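Local coordinates for protein trans-4-hydroxy-L-proline dehydratase (Clostridioides difficile 70-100-2010, PDB 6VXC) that catalyses the radical-dependent dehydration of trans-4-hydroxy-L-proline to (S)-1-pyrroline-5-carboxylate, a step in the anaerobic breakdown of hydroxyproline, at residues T52-K57 against F72-E77; K515-M520 against F640-N645. All coordinates share one frame; numbering follows the deposited sequence.

Contact 1: residues T52-K57 against F72-E77; sequences TEAYKK and FKHYIE
Glu-53 and His-74 join helix 46-58 to helix 64-78 through a histidine-carboxylate hydrogen bond. At the start of the first segment, Thr-52 faces away from the partner helix: its hydroxyl bonds to Ala-48 O within its own helix and to the indole nitrogen of Trp-143, the latter bond linking this side of the helix to helix 129-143. Glu-53, one residue on, turns to the other helix. Its CG lies anti to the carbonyl carbon (chi1 -69°) and the chain runs out extended, bringing the carboxylate alongside the imidazole rim. His-74 NE2 donates to Glu-53 OE1 at 3.0 Å, with a nearly straight N-H...O angle of 171°. The oxygen lies 3° out of the ring plane, at the edge, and accepts the N-H with its anti lone pair, away from OE2. The carboxylate is not coplanar with the ring, and the two side chains cross at roughly a right angle. Glu-53 CB also lies close, 3.8 Å from His-74 NE2. Ala-54 follows, at the closest approach of the backbones, where its CA and that of His-74 are 6.5 Å apart. Its methyl group meets the root of the histidine, Ala-54 CB to His-74 CB being 4.1 Å, and also touches Ser-71. Tyr-55 reaches back along the second helix to bond Arg-68 through its hydroxyl. Lys-57 NZ ends 4.8 Å from His-74 ND1 without making contact. With NE2 acting as donor, the bond helps to set the rotation of the imidazole, and the carboxylate would tend to stabilise a protonated ring, whereas the nearby lysine would probably work against that charge.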
loop_
_atom_site.group_PDB
_atom_site.type_symbol
_atom_site.label_atom_id
_atom_site.label_comp_id
_atom_site.label_asym_id
_atom_site.label_seq_id
_atom_site.Cartn_x
_atom_site.Cartn_y
_atom_site.Cartn_z
ATOM N N THR A 52 3.940 -0.532 27.403
ATOM C CA THR A 52 3.163 -0.700 28.623
ATOM C C THR A 52 3.828 0.022 29.789
ATOM O O THR A 52 3.171 0.758 30.529
ATOM C CB THR A 52 2.970 -2.183 28.948
ATOM O OG1 THR A 52 2.389 -2.858 27.832
ATOM C CG2 THR A 52 2.045 -2.331 30.163
ATOM N N GLU A 53 5.147 -0.143 29.938
ATOM C CA GLU A 53 5.879 0.565 30.990
ATOM C C GLU A 53 5.689 2.075 30.900
ATOM O O GLU A 53 5.566 2.756 31.925
ATOM C CB GLU A 53 7.368 0.234 30.920
ATOM C CG GLU A 53 7.735 -1.182 31.291
ATOM C CD GLU A 53 9.241 -1.418 31.230
ATOM O OE1 GLU A 53 9.987 -0.454 30.972
ATOM O OE2 GLU A 53 9.677 -2.568 31.434
ATOM N N ALA A 54 5.739 2.627 29.690
ATOM C CA ALA A 54 5.632 4.072 29.542
ATOM C C ALA A 54 4.242 4.569 29.919
ATOM O O ALA A 54 4.112 5.603 30.579
ATOM C CB ALA A 54 5.992 4.490 28.117
ATOM N N TYR A 55 3.188 3.863 29.496
ATOM C CA TYR A 55 1.834 4.302 29.829
ATOM C C TYR A 55 1.585 4.240 31.331
ATOM O O TYR A 55 1.014 5.174 31.912
ATOM C CB TYR A 55 0.802 3.457 29.088
ATOM C CG TYR A 55 0.404 4.001 27.735
ATOM C CD1 TYR A 55 1.362 4.326 26.784
ATOM C CD2 TYR A 55 -0.932 4.201 27.415
ATOM C CE1 TYR A 55 0.994 4.827 25.536
ATOM C CE2 TYR A 55 -1.311 4.691 26.183
ATOM C CZ TYR A 55 -0.341 5.008 25.242
ATOM O OH TYR A 55 -0.724 5.496 24.009
ATOM N N LYS A 56 1.997 3.143 31.970
ATOM C CA LYS A 56 1.861 3.038 33.415
ATOM C C LYS A 56 2.590 4.167 34.123
ATOM O O LYS A 56 2.176 4.597 35.201
ATOM C CB LYS A 56 2.387 1.682 33.891
ATOM C CG LYS A 56 1.469 0.513 33.561
ATOM C CD LYS A 56 2.114 -0.817 33.941
ATOM C CE LYS A 56 1.163 -1.976 33.728
ATOM N NZ LYS A 56 1.842 -3.267 34.016
ATOM N N LYS A 57 3.662 4.669 33.527
ATOM C CA LYS A 57 4.388 5.790 34.101
ATOM C C LYS A 57 3.684 7.122 33.834
ATOM O O LYS A 57 3.574 7.958 34.736
ATOM C CB LYS A 57 5.810 5.793 33.540
ATOM C CG LYS A 57 6.820 6.644 34.273
ATOM C CD LYS A 57 8.240 6.146 33.952
ATOM C CE LYS A 57 9.294 7.211 34.197
ATOM N NZ LYS A 57 10.542 6.923 33.435
ATOM N N PHE A 72 7.352 6.581 22.885
ATOM C CA PHE A 72 8.323 6.274 21.841
ATOM C C PHE A 72 9.746 6.448 22.353
ATOM O O PHE A 72 10.613 5.595 22.127
ATOM C CB PHE A 72 8.084 7.161 20.624
ATOM C CG PHE A 72 9.071 6.932 19.495
ATOM C CD1 PHE A 72 9.040 5.751 18.765
ATOM C CD2 PHE A 72 9.994 7.907 19.151
ATOM C CE1 PHE A 72 9.930 5.527 17.717
ATOM C CE2 PHE A 72 10.889 7.696 18.098
ATOM C CZ PHE A 72 10.858 6.500 17.387
ATOM N N LYS A 73 10.004 7.560 23.046
ATOM C CA LYS A 73 11.341 7.800 23.574
ATOM C C LYS A 73 11.749 6.720 24.563
ATOM O O LYS A 73 12.890 6.248 24.545
ATOM C CB LYS A 73 11.421 9.176 24.228
ATOM C CG LYS A 73 12.828 9.531 24.705
ATOM C CD LYS A 73 12.861 10.919 25.293
ATOM C CE LYS A 73 14.198 11.251 25.916
ATOM N NZ LYS A 73 14.012 12.338 26.905
ATOM N N HIS A 74 10.843 6.341 25.453
ATOM C CA HIS A 74 11.143 5.259 26.376
ATOM C C HIS A 74 11.475 3.983 25.623
ATOM O O HIS A 74 12.415 3.267 25.979
ATOM C CB HIS A 74 9.965 5.038 27.320
ATOM C CG HIS A 74 10.228 4.006 28.364
ATOM N ND1 HIS A 74 11.051 4.236 29.445
ATOM C CD2 HIS A 74 9.805 2.728 28.481
ATOM C CE1 HIS A 74 11.117 3.146 30.185
ATOM N NE2 HIS A 74 10.367 2.216 29.624
ATOM N N TYR A 75 10.704 3.679 24.579
ATOM C CA TYR A 75 10.979 2.503 23.768
ATOM C C TYR A 75 12.354 2.604 23.114
ATOM O O TYR A 75 13.132 1.647 23.137
ATOM C CB TYR A 75 9.858 2.321 22.737
ATOM C CG TYR A 75 10.203 1.433 21.566
ATOM C CD1 TYR A 75 10.321 0.064 21.718
ATOM C CD2 TYR A 75 10.379 1.970 20.299
ATOM C CE1 TYR A 75 10.632 -0.743 20.649
ATOM C CE2 TYR A 75 10.687 1.163 19.216
ATOM C CZ TYR A 75 10.809 -0.187 19.400
ATOM O OH TYR A 75 11.114 -1.002 18.344
ATOM N N ILE A 76 12.676 3.757 22.528
ATOM C CA ILE A 76 13.973 3.914 21.869
ATOM C C ILE A 76 15.115 3.801 22.879
ATOM O O ILE A 76 16.160 3.202 22.593
ATOM C CB ILE A 76 14.024 5.246 21.098
ATOM C CG1 ILE A 76 13.055 5.227 19.913
ATOM C CG2 ILE A 76 15.451 5.549 20.615
ATOM C CD1 ILE A 76 13.383 4.183 18.892
ATOM N N GLU A 77 14.944 4.385 24.069
ATOM C CA GLU A 77 16.003 4.343 25.074
ATOM C C GLU A 77 16.315 2.923 25.531
ATOM O O GLU A 77 17.465 2.620 25.858
ATOM C CB GLU A 77 15.620 5.211 26.276
ATOM C CG GLU A 77 15.886 6.692 26.095
ATOM C CD GLU A 77 15.336 7.553 27.241
ATOM O OE1 GLU A 77 14.475 7.068 28.012
ATOM O OE2 GLU A 77 15.761 8.720 27.360
#

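Contact 2: residues K515-M520 against F640-N645; sequences KQLHYM and FNAYYN
This is a small, buried packing contact between two helices distant in sequence, 506-538 and 630-647, with no hydrogen bond between residues 515-520 and 640-645; Leu-517 is the residue of 515-520 that touches 640-645. The leucine's bond to CB is directed toward the other helix, and its CG stands anti to the backbone N (chi1 -179°), which carries the branched end toward helix 630-647. There CD2 lies by Ala-642 and the Tyr-643 backbone, 4.1 Å from Ala-642 O and equally far from Tyr-643 N. The same methyl lies 4.3 Å from Ala-642 CB, which projects toward the leucine. CD1 comes to the edge of the Tyr-643 ring, near its plane, with Leu-517 CD1 4.4 Å from Tyr-643 CD1. The phenol is therefore met at its rim and not over a face. The helix backbones stay apart, the closest pair of CA atoms being those of Leu-517 and Tyr-643 at 7.8 Å, and the leucine side chain bridges the interval. Both helices belong to the pyruvate formate lyase-like part of this glycyl radical enzyme, the family whose active site is housed in a ten-stranded barrel enclosed by helices. Tyr-643 leads from the contact toward that interior: its side chain touches Met-471 on strand 463-472, its hydroxyl is hydrogen-bonded to Ile-570 O on strand 565-573, and it lies about 11 Å from the side chain of Glu-456, the proton acceptor inferred by similarity. Leu-517 also packs on Ile-476 of helix 473-481. On the more exposed flank, His-518 ND1 hydrogen-bonds Glu-646, adding a polar tie between the same two helices.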
loop_
_atom_site.group_PDB
_atom_site.type_symbol
_atom_site.label_atom_id
_atom_site.label_comp_id
_atom_site.label_asym_id
_atom_site.label_seq_id
_atom_site.Cartn_x
_atom_site.Cartn_y
_atom_site.Cartn_z
ATOM N N LYS A 515 -28.805 4.608 -6.077
ATOM C CA LYS A 515 -29.336 4.819 -4.732
ATOM C C LYS A 515 -28.721 3.848 -3.732
ATOM O O LYS A 515 -28.396 4.243 -2.609
ATOM C CB LYS A 515 -30.857 4.682 -4.711
ATOM C CG LYS A 515 -31.618 5.789 -5.410
ATOM C CD LYS A 515 -33.109 5.564 -5.175
ATOM C CE LYS A 515 -33.976 6.349 -6.127
ATOM N NZ LYS A 515 -35.400 5.993 -5.872
ATOM N N GLN A 516 -28.543 2.578 -4.114
ATOM C CA GLN A 516 -27.855 1.666 -3.210
ATOM C C GLN A 516 -26.431 2.139 -2.949
ATOM O O GLN A 516 -25.966 2.114 -1.809
ATOM C CB GLN A 516 -27.859 0.249 -3.768
ATOM C CG GLN A 516 -29.240 -0.366 -3.882
ATOM C CD GLN A 516 -29.747 -0.899 -2.563
ATOM O OE1 GLN A 516 -29.053 -0.858 -1.543
ATOM N NE2 GLN A 516 -30.960 -1.425 -2.581
ATOM N N LEU A 517 -25.745 2.611 -3.993
ATOM C CA LEU A 517 -24.391 3.136 -3.848
ATOM C C LEU A 517 -24.347 4.312 -2.876
ATOM O O LEU A 517 -23.479 4.373 -2.001
ATOM C CB LEU A 517 -23.862 3.557 -5.217
ATOM C CG LEU A 517 -22.457 4.129 -5.345
ATOM C CD1 LEU A 517 -21.466 3.155 -4.761
ATOM C CD2 LEU A 517 -22.161 4.385 -6.820
ATOM N N HIS A 518 -25.249 5.277 -3.060
ATOM C CA HIS A 518 -25.310 6.445 -2.187
ATOM C C HIS A 518 -25.464 6.021 -0.735
ATOM O O HIS A 518 -24.765 6.521 0.146
ATOM C CB HIS A 518 -26.468 7.356 -2.614
ATOM C CG HIS A 518 -26.701 8.526 -1.700
ATOM N ND1 HIS A 518 -25.822 9.586 -1.598
ATOM C CD2 HIS A 518 -27.727 8.811 -0.863
ATOM C CE1 HIS A 518 -26.296 10.471 -0.738
ATOM N NE2 HIS A 518 -27.450 10.026 -0.279
ATOM N N TYR A 519 -26.364 5.075 -0.475
ATOM C CA TYR A 519 -26.577 4.614 0.892
ATOM C C TYR A 519 -25.319 3.966 1.458
ATOM O O TYR A 519 -24.910 4.249 2.588
ATOM C CB TYR A 519 -27.739 3.630 0.917
ATOM C CG TYR A 519 -28.024 3.020 2.273
ATOM C CD1 TYR A 519 -28.545 3.790 3.308
ATOM C CD2 TYR A 519 -27.811 1.671 2.502
ATOM C CE1 TYR A 519 -28.830 3.234 4.536
ATOM C CE2 TYR A 519 -28.089 1.098 3.725
ATOM C CZ TYR A 519 -28.598 1.886 4.743
ATOM O OH TYR A 519 -28.882 1.331 5.966
ATOM N N MET A 520 -24.686 3.087 0.675
ATOM C CA MET A 520 -23.524 2.370 1.191
ATOM C C MET A 520 -22.347 3.320 1.418
ATOM O O MET A 520 -21.596 3.170 2.393
ATOM C CB MET A 520 -23.163 1.231 0.228
ATOM C CG MET A 520 -22.279 0.131 0.822
ATOM S SD MET A 520 -22.913 -0.588 2.362
ATOM C CE MET A 520 -24.547 -1.050 1.825
ATOM N N PHE A 640 -18.206 4.303 -13.438
ATOM C CA PHE A 640 -17.075 5.044 -12.888
ATOM C C PHE A 640 -17.486 6.441 -12.465
ATOM O O PHE A 640 -17.125 6.894 -11.382
ATOM C CB PHE A 640 -15.941 5.129 -13.904
ATOM C CG PHE A 640 -14.822 6.022 -13.472
ATOM C CD1 PHE A 640 -13.850 5.555 -12.614
ATOM C CD2 PHE A 640 -14.755 7.330 -13.910
ATOM C CE1 PHE A 640 -12.806 6.382 -12.205
ATOM C CE2 PHE A 640 -13.718 8.156 -13.513
ATOM C CZ PHE A 640 -12.750 7.681 -12.651
ATOM N N ASN A 641 -18.238 7.142 -13.320
ATOM C CA ASN A 641 -18.679 8.498 -13.004
ATOM C C ASN A 641 -19.597 8.522 -11.790
ATOM O O ASN A 641 -19.508 9.431 -10.962
ATOM C CB ASN A 641 -19.379 9.114 -14.214
ATOM C CG ASN A 641 -18.417 9.386 -15.345
ATOM O OD1 ASN A 641 -17.224 9.531 -15.116
ATOM N ND2 ASN A 641 -18.924 9.443 -16.573
ATOM N N ALA A 642 -20.486 7.537 -11.670
ATOM C CA ALA A 642 -21.365 7.495 -10.508
ATOM C C ALA A 642 -20.558 7.339 -9.233
ATOM O O ALA A 642 -20.839 8.002 -8.228
ATOM C CB ALA A 642 -22.374 6.354 -10.641
ATOM N N TYR A 643 -19.549 6.462 -9.264
ATOM C CA TYR A 643 -18.680 6.257 -8.107
ATOM C C TYR A 643 -17.886 7.513 -7.783
ATOM O O TYR A 643 -17.865 7.977 -6.636
ATOM C CB TYR A 643 -17.747 5.072 -8.378
ATOM C CG TYR A 643 -16.878 4.680 -7.215
ATOM C CD1 TYR A 643 -17.437 4.233 -6.026
ATOM C CD2 TYR A 643 -15.491 4.703 -7.315
ATOM C CE1 TYR A 643 -16.646 3.838 -4.961
ATOM C CE2 TYR A 643 -14.690 4.317 -6.248
ATOM C CZ TYR A 643 -15.273 3.885 -5.074
ATOM O OH TYR A 643 -14.507 3.489 -3.998
ATOM N N TYR A 644 -17.237 8.082 -8.795
ATOM C CA TYR A 644 -16.529 9.343 -8.627
ATOM C C TYR A 644 -17.446 10.415 -8.046
ATOM O O TYR A 644 -17.078 11.113 -7.098
ATOM C CB TYR A 644 -15.977 9.800 -9.974
ATOM C CG TYR A 644 -15.503 11.228 -10.020
ATOM C CD1 TYR A 644 -14.222 11.559 -9.607
ATOM C CD2 TYR A 644 -16.330 12.244 -10.490
ATOM C CE1 TYR A 644 -13.777 12.857 -9.639
ATOM C CE2 TYR A 644 -15.890 13.565 -10.521
ATOM C CZ TYR A 644 -14.601 13.856 -10.093
ATOM O OH TYR A 644 -14.124 15.134 -10.102
ATOM N N ASN A 645 -18.654 10.549 -8.603
ATOM C CA ASN A 645 -19.567 11.608 -8.180
ATOM C C ASN A 645 -20.085 11.387 -6.768
ATOM O O ASN A 645 -20.272 12.354 -6.024
ATOM C CB ASN A 645 -20.753 11.705 -9.145
ATOM C CG ASN A 645 -20.406 12.407 -10.454
ATOM O OD1 ASN A 645 -19.583 13.308 -10.491
ATOM N ND2 ASN A 645 -21.050 11.989 -11.530
#

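Overall arrangement
The two contacts occupy separate regions of the single chain, with centres 45 Å apart and nearest atoms about 30 Å apart, and they share no helix. Contact 1 joins consecutive helices near the N-terminus and is partly buried; its polar link lies toward solvent, while its alanine is buried. Contact 2 unites segments 120 residues apart at their closest ends, and two of its three touching residues are buried. Chemistry follows place: a directional hydrogen bond to a carboxylate serves the first, whereas only methyl, ring and backbone packing fills the second. Contact 1 lies away from the annotated sites; the Tyr-643 side chain of contact 2 is about 11 Å from that of Glu-456, the proton acceptor inferred by similarity.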